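Local coordinates for novel protein similar to vertebrate potassium voltage-gated channel, subfamily H (Eag-related) family (Danio rerio, PDB 3UKN), which probably serves as a pore-forming alpha subunit of a voltage-gated delayed-rectifier potassium channel, this chain being its C-linker and cyclic nucleotide-binding homology domain, at residues F108-G113 / A160-L165; I119-S124 / D169-S174; K141-G146 / D199-L204. All coordinates share one frame; numbering follows the deposited sequence.

Contact 1: F108-G113 / A160-L165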
loop_
_atom_site.group_PDB
_atom_site.type_symbol
_atom_site.label_atom_id
_atom_site.label_comp_id
_atom_site.label_asym_id
_atom_site.label_seq_id
_atom_site.Cartn_x
_atom_site.Cartn_y
_atom_site.Cartn_z
ATOM N N PHE B 108 13.367 -12.241 8.049
ATOM C CA PHE B 108 13.971 -11.775 6.792
ATOM C C PHE B 108 13.573 -10.336 6.475
ATOM O O PHE B 108 12.383 -10.034 6.338
ATOM C CB PHE B 108 13.563 -12.673 5.610
ATOM C CG PHE B 108 14.295 -13.981 5.554
ATOM C CD1 PHE B 108 15.394 -14.141 4.712
ATOM C CD2 PHE B 108 13.884 -15.055 6.336
ATOM C CE1 PHE B 108 16.076 -15.345 4.659
ATOM C CE2 PHE B 108 14.569 -16.272 6.291
ATOM C CZ PHE B 108 15.666 -16.414 5.446
ATOM N N LEU B 109 14.555 -9.450 6.349
ATOM C CA LEU B 109 14.283 -8.098 5.865
ATOM C C LEU B 109 14.081 -8.177 4.365
ATOM O O LEU B 109 13.150 -7.587 3.821
ATOM C CB LEU B 109 15.445 -7.168 6.198
ATOM C CG LEU B 109 15.347 -5.764 5.611
ATOM C CD1 LEU B 109 14.073 -5.135 6.117
ATOM C CD2 LEU B 109 16.551 -4.938 6.017
ATOM N N ILE B 110 14.942 -8.965 3.718
ATOM C CA ILE B 110 14.961 -9.139 2.267
ATOM C C ILE B 110 15.289 -10.590 1.918
ATOM O O ILE B 110 16.162 -11.193 2.533
ATOM C CB ILE B 110 16.033 -8.229 1.651
ATOM C CG1 ILE B 110 15.466 -6.823 1.475
ATOM C CG2 ILE B 110 16.534 -8.789 0.325
ATOM C CD1 ILE B 110 16.471 -5.735 1.674
ATOM N N ARG B 111 14.580 -11.157 0.946
ATOM C CA ARG B 111 14.884 -12.514 0.491
ATOM C C ARG B 111 15.563 -12.437 -0.861
ATOM O O ARG B 111 15.112 -11.719 -1.759
ATOM C CB ARG B 111 13.622 -13.366 0.381
ATOM C CG ARG B 111 13.051 -13.839 1.707
ATOM C CD ARG B 111 11.880 -14.820 1.504
ATOM N NE ARG B 111 11.188 -15.097 2.762
ATOM C CZ ARG B 111 11.607 -15.966 3.681
ATOM N NH1 ARG B 111 12.715 -16.676 3.492
ATOM N NH2 ARG B 111 10.916 -16.134 4.796
ATOM N N GLN B 112 16.660 -13.174 -0.997
ATOM C CA GLN B 112 17.436 -13.160 -2.228
ATOM C C GLN B 112 16.529 -13.430 -3.432
ATOM O O GLN B 112 15.675 -14.321 -3.395
ATOM C CB GLN B 112 18.557 -14.190 -2.156
ATOM C CG GLN B 112 19.354 -14.293 -3.438
ATOM C CD GLN B 112 20.545 -15.202 -3.305
ATOM O OE1 GLN B 112 20.943 -15.561 -2.200
ATOM N NE2 GLN B 112 21.123 -15.587 -4.436
ATOM N N GLY B 113 16.701 -12.635 -4.483
ATOM C CA GLY B 113 15.908 -12.786 -5.688
ATOM C C GLY B 113 14.627 -11.968 -5.707
ATOM O O GLY B 113 14.029 -11.776 -6.769
ATOM N N ALA B 160 21.107 -11.084 -2.362
ATOM C CA ALA B 160 21.358 -11.751 -1.088
ATOM C C ALA B 160 20.151 -11.673 -0.154
ATOM O O ALA B 160 19.268 -10.836 -0.336
ATOM C CB ALA B 160 22.587 -11.161 -0.420
ATOM N N ASN B 161 20.101 -12.563 0.830
ATOM C CA ASN B 161 19.136 -12.438 1.910
ATOM C C ASN B 161 19.696 -11.480 2.965
ATOM O O ASN B 161 20.923 -11.440 3.182
ATOM C CB ASN B 161 18.865 -13.803 2.573
ATOM C CG ASN B 161 18.540 -14.896 1.570
ATOM O OD1 ASN B 161 17.507 -14.852 0.904
ATOM N ND2 ASN B 161 19.411 -15.894 1.473
ATOM N N VAL B 162 18.824 -10.707 3.607
ATOM C CA VAL B 162 19.222 -9.958 4.798
ATOM C C VAL B 162 18.317 -10.351 5.948
ATOM O O VAL B 162 17.101 -10.153 5.883
ATOM C CB VAL B 162 19.115 -8.415 4.652
ATOM C CG1 VAL B 162 19.525 -7.763 5.974
ATOM C CG2 VAL B 162 19.975 -7.883 3.503
ATOM N N LYS B 163 18.915 -10.887 7.004
ATOM C CA LYS B 163 18.162 -11.416 8.133
ATOM C C LYS B 163 18.552 -10.684 9.415
ATOM O O LYS B 163 19.732 -10.468 9.662
ATOM C CB LYS B 163 18.477 -12.900 8.303
ATOM C CG LYS B 163 17.913 -13.818 7.223
ATOM C CD LYS B 163 18.339 -15.263 7.461
ATOM C CE LYS B 163 17.889 -15.763 8.835
ATOM N NZ LYS B 163 18.240 -17.194 9.061
ATOM N N ALA B 164 17.573 -10.303 10.227
ATOM C CA ALA B 164 17.872 -9.733 11.532
ATOM C C ALA B 164 18.603 -10.775 12.351
ATOM O O ALA B 164 18.312 -11.967 12.254
ATOM C CB ALA B 164 16.589 -9.310 12.242
ATOM N N LEU B 165 19.564 -10.331 13.149
ATOM C CA LEU B 165 20.272 -11.221 14.061
ATOM C C LEU B 165 19.757 -11.005 15.469
ATOM O O LEU B 165 19.632 -11.947 16.248
ATOM C CB LEU B 165 21.771 -10.944 14.024
ATOM C CG LEU B 165 22.518 -11.600 12.874
ATOM C CD1 LEU B 165 23.835 -10.879 12.636
ATOM C CD2 LEU B 165 22.730 -13.069 13.201
#
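Phe108 and Lys163 stand opposite each other as a non-hydrogen-bonded antiparallel pair, their side chains running alongside one another. The aliphatic stem of the lysine does the touching: Lys163 CG lies over one face of the ring, 3.7 Å from the centroid of Phe108, in a CH-pi contact. Beyond CG the chain continues over the rim, with Lys163 CD 3.5 Å from Phe108 CZ. Lysine suits this partly exposed site because its methylenes cover an aromatic face while the charge is carried past it. On the opposite face Arg111 NH1 sits over the ring centre, and Asn161 CB approaches the edge.

Val162 O takes two donors, Leu109 N at 2.7 Å and Ile110 N at 3.3 Å, so two successive residues face one: a classic beta bulge. It lies where the chain turns a corner at Leu109, in the beta roll of the cyclic nucleotide-binding fold. Val162, buried and beta-branched, suits an inward-facing strand position; its CG1 is 4.1 Å from Leu109 CD2, and Leu109 in turn packs on Tyr120 of the facing sheet.

Past Ile110 a side chain replaces the backbone as acceptor. With chi1 at -50° Asn161 CG lies beside its own backbone N, and OD1 receives Gln112 N at 2.7 Å in a nearly straight bond (173°), the donor standing 42° out of the amide's carbonyl plane. Asparagine fits because its ND2 also donates, weakly, to Leu130 O. Gln112 extends alongside Ala160, its CG 3.8 Å from Ala160 N, and OE1 reaches a weak hydrogen bond from Asp132 N.

Contact 2: I119-S124 / D169-S174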
loop_
_atom_site.group_PDB
_atom_site.type_symbol
_atom_site.label_atom_id
_atom_site.label_comp_id
_atom_site.label_asym_id
_atom_site.label_seq_id
_atom_site.Cartn_x
_atom_site.Cartn_y
_atom_site.Cartn_z
ATOM N N ILE B 119 14.810 1.326 0.254
ATOM C CA ILE B 119 16.107 1.345 0.922
ATOM C C ILE B 119 15.834 1.415 2.412
ATOM O O ILE B 119 14.862 2.040 2.838
ATOM C CB ILE B 119 16.992 2.531 0.480
ATOM C CG1 ILE B 119 16.354 3.854 0.849
ATOM C CG2 ILE B 119 17.199 2.507 -1.016
ATOM C CD1 ILE B 119 17.137 5.047 0.309
ATOM N N TYR B 120 16.678 0.752 3.193
ATOM C CA TYR B 120 16.468 0.612 4.634
ATOM C C TYR B 120 17.653 1.171 5.421
ATOM O O TYR B 120 18.800 1.126 4.972
ATOM C CB TYR B 120 16.260 -0.864 4.997
ATOM C CG TYR B 120 15.161 -1.510 4.212
ATOM C CD1 TYR B 120 13.874 -1.580 4.721
ATOM C CD2 TYR B 120 15.403 -2.039 2.952
ATOM C CE1 TYR B 120 12.846 -2.169 3.998
ATOM C CE2 TYR B 120 14.394 -2.616 2.216
ATOM C CZ TYR B 120 13.111 -2.685 2.742
ATOM O OH TYR B 120 12.088 -3.260 2.007
ATOM N N PHE B 121 17.363 1.692 6.601
ATOM C CA PHE B 121 18.394 2.258 7.452
ATOM C C PHE B 121 18.255 1.579 8.803
ATOM O O PHE B 121 17.162 1.543 9.357
ATOM C CB PHE B 121 18.189 3.783 7.563
ATOM C CG PHE B 121 19.139 4.474 8.535
ATOM C CD1 PHE B 121 20.350 4.995 8.098
ATOM C CD2 PHE B 121 18.797 4.633 9.869
ATOM C CE1 PHE B 121 21.228 5.638 8.985
ATOM C CE2 PHE B 121 19.660 5.278 10.755
ATOM C CZ PHE B 121 20.879 5.779 10.315
ATOM N N VAL B 122 19.348 1.015 9.322
ATOM C CA VAL B 122 19.343 0.420 10.667
ATOM C C VAL B 122 19.535 1.468 11.781
ATOM O O VAL B 122 20.620 2.022 11.914
ATOM C CB VAL B 122 20.456 -0.642 10.806
ATOM C CG1 VAL B 122 20.249 -1.494 12.058
ATOM C CG2 VAL B 122 20.501 -1.519 9.578
ATOM N N CYS B 123 18.494 1.733 12.579
ATOM C CA CYS B 123 18.633 2.619 13.757
ATOM C C CYS B 123 19.174 1.887 14.979
ATOM O O CYS B 123 19.839 2.480 15.812
ATOM C CB CYS B 123 17.308 3.281 14.163
ATOM S SG CYS B 123 16.431 4.151 12.882
ATOM N N SER B 124 18.844 0.609 15.112
ATOM C CA SER B 124 19.448 -0.214 16.150
ATOM C C SER B 124 19.333 -1.680 15.776
ATOM O O SER B 124 18.551 -2.049 14.899
ATOM C CB SER B 124 18.789 0.036 17.503
ATOM O OG SER B 124 17.391 -0.121 17.390
ATOM N N ASP B 169 15.555 -2.106 14.861
ATOM C CA ASP B 169 14.700 -0.966 14.590
ATOM C C ASP B 169 15.135 -0.323 13.274
ATOM O O ASP B 169 16.226 0.244 13.173
ATOM C CB ASP B 169 14.787 0.035 15.735
ATOM C CG ASP B 169 13.739 1.112 15.644
ATOM O OD1 ASP B 169 13.328 1.458 14.515
ATOM O OD2 ASP B 169 13.329 1.621 16.707
ATOM N N LEU B 170 14.275 -0.419 12.267
ATOM C CA LEU B 170 14.609 0.012 10.925
ATOM C C LEU B 170 13.794 1.215 10.470
ATOM O O LEU B 170 12.643 1.374 10.858
ATOM C CB LEU B 170 14.360 -1.143 9.961
ATOM C CG LEU B 170 15.132 -2.423 10.270
ATOM C CD1 LEU B 170 14.558 -3.587 9.462
ATOM C CD2 LEU B 170 16.591 -2.223 9.944
ATOM N N GLN B 171 14.410 2.065 9.656
ATOM C CA GLN B 171 13.695 3.100 8.927
ATOM C C GLN B 171 13.845 2.806 7.454
ATOM O O GLN B 171 14.763 2.094 7.051
ATOM C CB GLN B 171 14.274 4.486 9.206
ATOM C CG GLN B 171 14.052 4.967 10.603
ATOM C CD GLN B 171 14.554 6.372 10.827
ATOM O OE1 GLN B 171 15.075 7.024 9.914
ATOM N NE2 GLN B 171 14.404 6.851 12.051
ATOM N N TYR B 172 12.972 3.384 6.638
ATOM C CA TYR B 172 13.027 3.110 5.211
ATOM C C TYR B 172 12.159 4.068 4.418
ATOM O O TYR B 172 11.256 4.712 4.962
ATOM C CB TYR B 172 12.625 1.647 4.929
ATOM C CG TYR B 172 11.168 1.313 5.209
ATOM C CD1 TYR B 172 10.191 1.455 4.214
ATOM C CD2 TYR B 172 10.765 0.837 6.464
ATOM C CE1 TYR B 172 8.832 1.128 4.469
ATOM C CE2 TYR B 172 9.407 0.512 6.723
ATOM C CZ TYR B 172 8.457 0.668 5.726
ATOM O OH TYR B 172 7.139 0.343 5.995
ATOM N N ILE B 173 12.445 4.134 3.126
ATOM C CA ILE B 173 11.678 4.899 2.163
ATOM C C ILE B 173 11.485 3.995 0.928
ATOM O O ILE B 173 12.446 3.380 0.446
ATOM C CB ILE B 173 12.441 6.136 1.740
ATOM C CG1 ILE B 173 12.846 6.949 2.965
ATOM C CG2 ILE B 173 11.620 6.976 0.773
ATOM C CD1 ILE B 173 13.472 8.281 2.620
ATOM N N SER B 174 10.249 3.892 0.443
ATOM C CA SER B 174 9.950 3.045 -0.697
ATOM C C SER B 174 10.622 3.635 -1.905
ATOM O O SER B 174 10.768 4.860 -2.010
ATOM C CB SER B 174 8.444 2.999 -0.953
ATOM O OG SER B 174 7.968 4.290 -1.303
#
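Strands 119-122 and 169-174 run antiparallel, their axes 4.4 Å apart at closest approach and their directions 155° apart. Ile119 with Ile173 and Phe121 with Gln171 are hydrogen-bonded pairs, each joined by two backbone bonds; Tyr120 with Tyr172 and Val122 with Leu170 are the non-hydrogen-bonded pairs. A classic beta bulge follows, where Cys123 N (2.8 Å) and Ser124 N (3.3 Å) both donate to Asp169 O as the chain turns.

Tyr120 and Tyr172 lie side by side, their ring planes 42° apart, in an oblique pairing. Tyr120 CD1 meets Tyr172 CB at 3.5 Å, while the Tyr172 ring, its CG set between backbone N and carbonyl carbon (chi1 68°), leads away. Tyrosine suits both places: the ring packs in a buried setting while the hydroxyl finds a partner, Asn49 OD1 for Tyr120 and Asp53 N for Tyr172. On the same face Val122 CG2 touches Leu170 CD2 at 4.0 Å. On the side of Phe121 and Gln171, Cys123 SG rests 3.4 Å from Gln171 CG and at the Phe121 ring edge, in plane. The buried Gln171 amide is satisfied at both ends, NE2 by Glu76 OE1 and OE1 by Leu77 N.

These strands belong to the mixed sheet of the beta roll. Strand 99-103 flanks 169-174, strand 144-146 flanks 119-122, Tyr120 and Leu170 pack on strand 108-110, and Ile119 and Ile173 reach helix 175-184.

Contact 3: K141-G146 / D199-L204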
loop_
_atom_site.group_PDB
_atom_site.type_symbol
_atom_site.label_atom_id
_atom_site.label_comp_id
_atom_site.label_asym_id
_atom_site.label_seq_id
_atom_site.Cartn_x
_atom_site.Cartn_y
_atom_site.Cartn_z
ATOM N N LYS B 141 23.858 -0.355 13.555
ATOM C CA LYS B 141 23.377 1.019 13.655
ATOM C C LYS B 141 24.088 1.981 12.712
ATOM O O LYS B 141 25.310 2.105 12.735
ATOM C CB LYS B 141 23.499 1.520 15.095
ATOM C CG LYS B 141 23.061 2.967 15.275
ATOM C CD LYS B 141 22.997 3.345 16.742
ATOM C CE LYS B 141 22.526 4.777 16.918
ATOM N N GLY B 142 23.313 2.673 11.894
ATOM C CA GLY B 142 23.858 3.640 10.969
ATOM C C GLY B 142 24.056 3.099 9.565
ATOM O O GLY B 142 24.328 3.868 8.642
ATOM N N ASP B 143 23.930 1.786 9.387
ATOM C CA ASP B 143 24.134 1.208 8.065
ATOM C C ASP B 143 22.931 1.419 7.127
ATOM O O ASP B 143 21.765 1.314 7.527
ATOM C CB ASP B 143 24.504 -0.281 8.161
ATOM C CG ASP B 143 25.902 -0.514 8.757
ATOM O OD1 ASP B 143 26.742 0.401 8.698
ATOM O OD2 ASP B 143 26.165 -1.615 9.281
ATOM N N LEU B 144 23.235 1.717 5.871
ATOM C CA LEU B 144 22.227 1.904 4.848
ATOM C C LEU B 144 22.214 0.691 3.925
ATOM O O LEU B 144 23.263 0.270 3.432
ATOM C CB LEU B 144 22.533 3.161 4.041
ATOM C CG LEU B 144 21.491 3.596 2.997
ATOM C CD1 LEU B 144 20.233 4.159 3.660
ATOM C CD2 LEU B 144 22.088 4.625 2.041
ATOM N N ILE B 145 21.030 0.128 3.696
ATOM C CA ILE B 145 20.876 -1.045 2.851
ATOM C C ILE B 145 20.034 -0.728 1.618
ATOM O O ILE B 145 18.930 -0.186 1.734
ATOM C CB ILE B 145 20.192 -2.185 3.611
ATOM C CG1 ILE B 145 20.938 -2.469 4.919
ATOM C CG2 ILE B 145 20.124 -3.451 2.749
ATOM C CD1 ILE B 145 20.109 -3.274 5.916
ATOM N N GLY B 146 20.546 -1.076 0.435
ATOM C CA GLY B 146 19.836 -0.773 -0.789
ATOM C C GLY B 146 20.546 -1.182 -2.059
ATOM O O GLY B 146 21.146 -2.255 -2.153
ATOM N N ASP B 199 27.564 6.103 1.008
ATOM C CA ASP B 199 26.865 5.820 2.262
ATOM C C ASP B 199 26.244 4.426 2.291
ATOM O O ASP B 199 25.796 3.966 3.345
ATOM C CB ASP B 199 25.804 6.883 2.530
ATOM C CG ASP B 199 26.412 8.226 2.915
ATOM O OD1 ASP B 199 27.398 8.242 3.675
ATOM O OD2 ASP B 199 25.918 9.265 2.440
ATOM N N LEU B 200 26.235 3.762 1.132
ATOM C CA LEU B 200 25.648 2.431 0.966
ATOM C C LEU B 200 26.554 1.350 1.563
ATOM O O LEU B 200 27.620 1.025 1.026
ATOM C CB LEU B 200 25.423 2.176 -0.518
ATOM C CG LEU B 200 24.453 1.101 -0.998
ATOM C CD1 LEU B 200 23.048 1.299 -0.427
ATOM C CD2 LEU B 200 24.422 1.133 -2.518
ATOM N N THR B 201 26.123 0.792 2.683
ATOM C CA THR B 201 26.897 -0.231 3.384
ATOM C C THR B 201 26.847 -1.532 2.596
ATOM O O THR B 201 27.873 -2.164 2.329
ATOM C CB THR B 201 26.329 -0.467 4.791
ATOM O OG1 THR B 201 26.061 0.792 5.418
ATOM C CG2 THR B 201 27.303 -1.249 5.635
ATOM N N TYR B 202 25.653 -1.943 2.197
ATOM C CA TYR B 202 25.562 -3.106 1.337
ATOM C C TYR B 202 24.640 -2.868 0.151
ATOM O O TYR B 202 23.543 -2.339 0.301
ATOM C CB TYR B 202 25.151 -4.371 2.108
ATOM C CG TYR B 202 25.271 -5.616 1.240
ATOM C CD1 TYR B 202 26.485 -6.294 1.114
ATOM C CD2 TYR B 202 24.173 -6.093 0.519
ATOM C CE1 TYR B 202 26.597 -7.413 0.307
ATOM C CE2 TYR B 202 24.274 -7.214 -0.289
ATOM C CZ TYR B 202 25.484 -7.869 -0.397
ATOM O OH TYR B 202 25.568 -8.986 -1.208
ATOM N N ASN B 203 25.094 -3.309 -1.018
ATOM C CA ASN B 203 24.408 -3.107 -2.289
ATOM C C ASN B 203 23.819 -4.432 -2.797
ATOM O O ASN B 203 24.541 -5.366 -3.128
ATOM C CB ASN B 203 25.403 -2.527 -3.308
ATOM C CG ASN B 203 24.792 -2.306 -4.677
ATOM O OD1 ASN B 203 23.716 -2.811 -4.987
ATOM N ND2 ASN B 203 25.479 -1.541 -5.500
ATOM N N LEU B 204 22.497 -4.491 -2.882
ATOM C CA LEU B 204 21.799 -5.717 -3.222
ATOM C C LEU B 204 21.632 -5.966 -4.717
ATOM O O LEU B 204 21.037 -6.968 -5.112
ATOM C CB LEU B 204 20.437 -5.719 -2.522
ATOM C CG LEU B 204 20.598 -5.833 -0.998
ATOM C CD1 LEU B 204 19.373 -5.368 -0.260
ATOM C CD2 LEU B 204 20.944 -7.269 -0.627
HETATM O O HOH W 1 25.847 4.529 6.251
#
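Parallel strand pairing joins 144-146 to the C-terminal strand at an edge of the mixed sheet. In KCNH channels this short strand is the intrinsic ligand, occupying the pocket where related cyclic nucleotide-binding domains hold their nucleotide; here it brings Tyr202 and Leu204 into the beta roll. Regular pairing is confined to Ile145 with Tyr202 and Gly146 with Asn203. Gly146 N donates to Tyr202 O at 3.3 Å, and Leu204 N donates to Gly146 O at 2.7 Å.

At the other end the chain turns a corner at Thr201, whose hydroxyl joins the pairing. Thr201 OG1, set beside its own backbone N (chi1 -45°), accepts from Leu144 N at 3.0 Å, while Thr201 N donates to Leu144 O at 3.0 Å. Threonine suits the turn because its hydroxyl can accept from Leu144 N; Thr201 CG2 lies 3.5 Å from the carboxylate carbon Asp143 CG, the side chains crossing at about a right angle. Asp143 OD2 is held by Gly140 N. One water bridges the backbones, donating to Gly142 O and Asp199 O.

Glycine suits position 146: the almost fully stretched backbone (phi 178°, psi -140°) is less readily taken by other residues, and Leu200 CD1 packs 3.6 Å from Gly146 N. The Tyr202 side chain leads away, touching Leu136 and Ala160, its OH hydrogen-bonded to Asn159 OD1. Leu204, buried, lays CD1 against Ile145 CG2 at 3.6 Å.

All three contacts belong to one beta roll: contact 1 pairs strands in one sheet, contacts 2 and 3 in the facing one. Contacts 2 and 3, with centres about 9 Å apart, are continuous through strands 118-122 and 144-146, where Tyr120 O and Ile145 N make a probable hydrogen bond at 2.8 Å. Contact 1 closes against both across the interior: Leu109 CD1 meets Leu170 CD1 of contact 2 at 3.7 Å, and Ile110 CD1 meets Leu204 CD1 of contact 3 at 3.5 Å. The last touch, with Ala160 CB 3.8 Å from Tyr202 OH, makes contact 1 part of the surroundings of the intrinsic ligand.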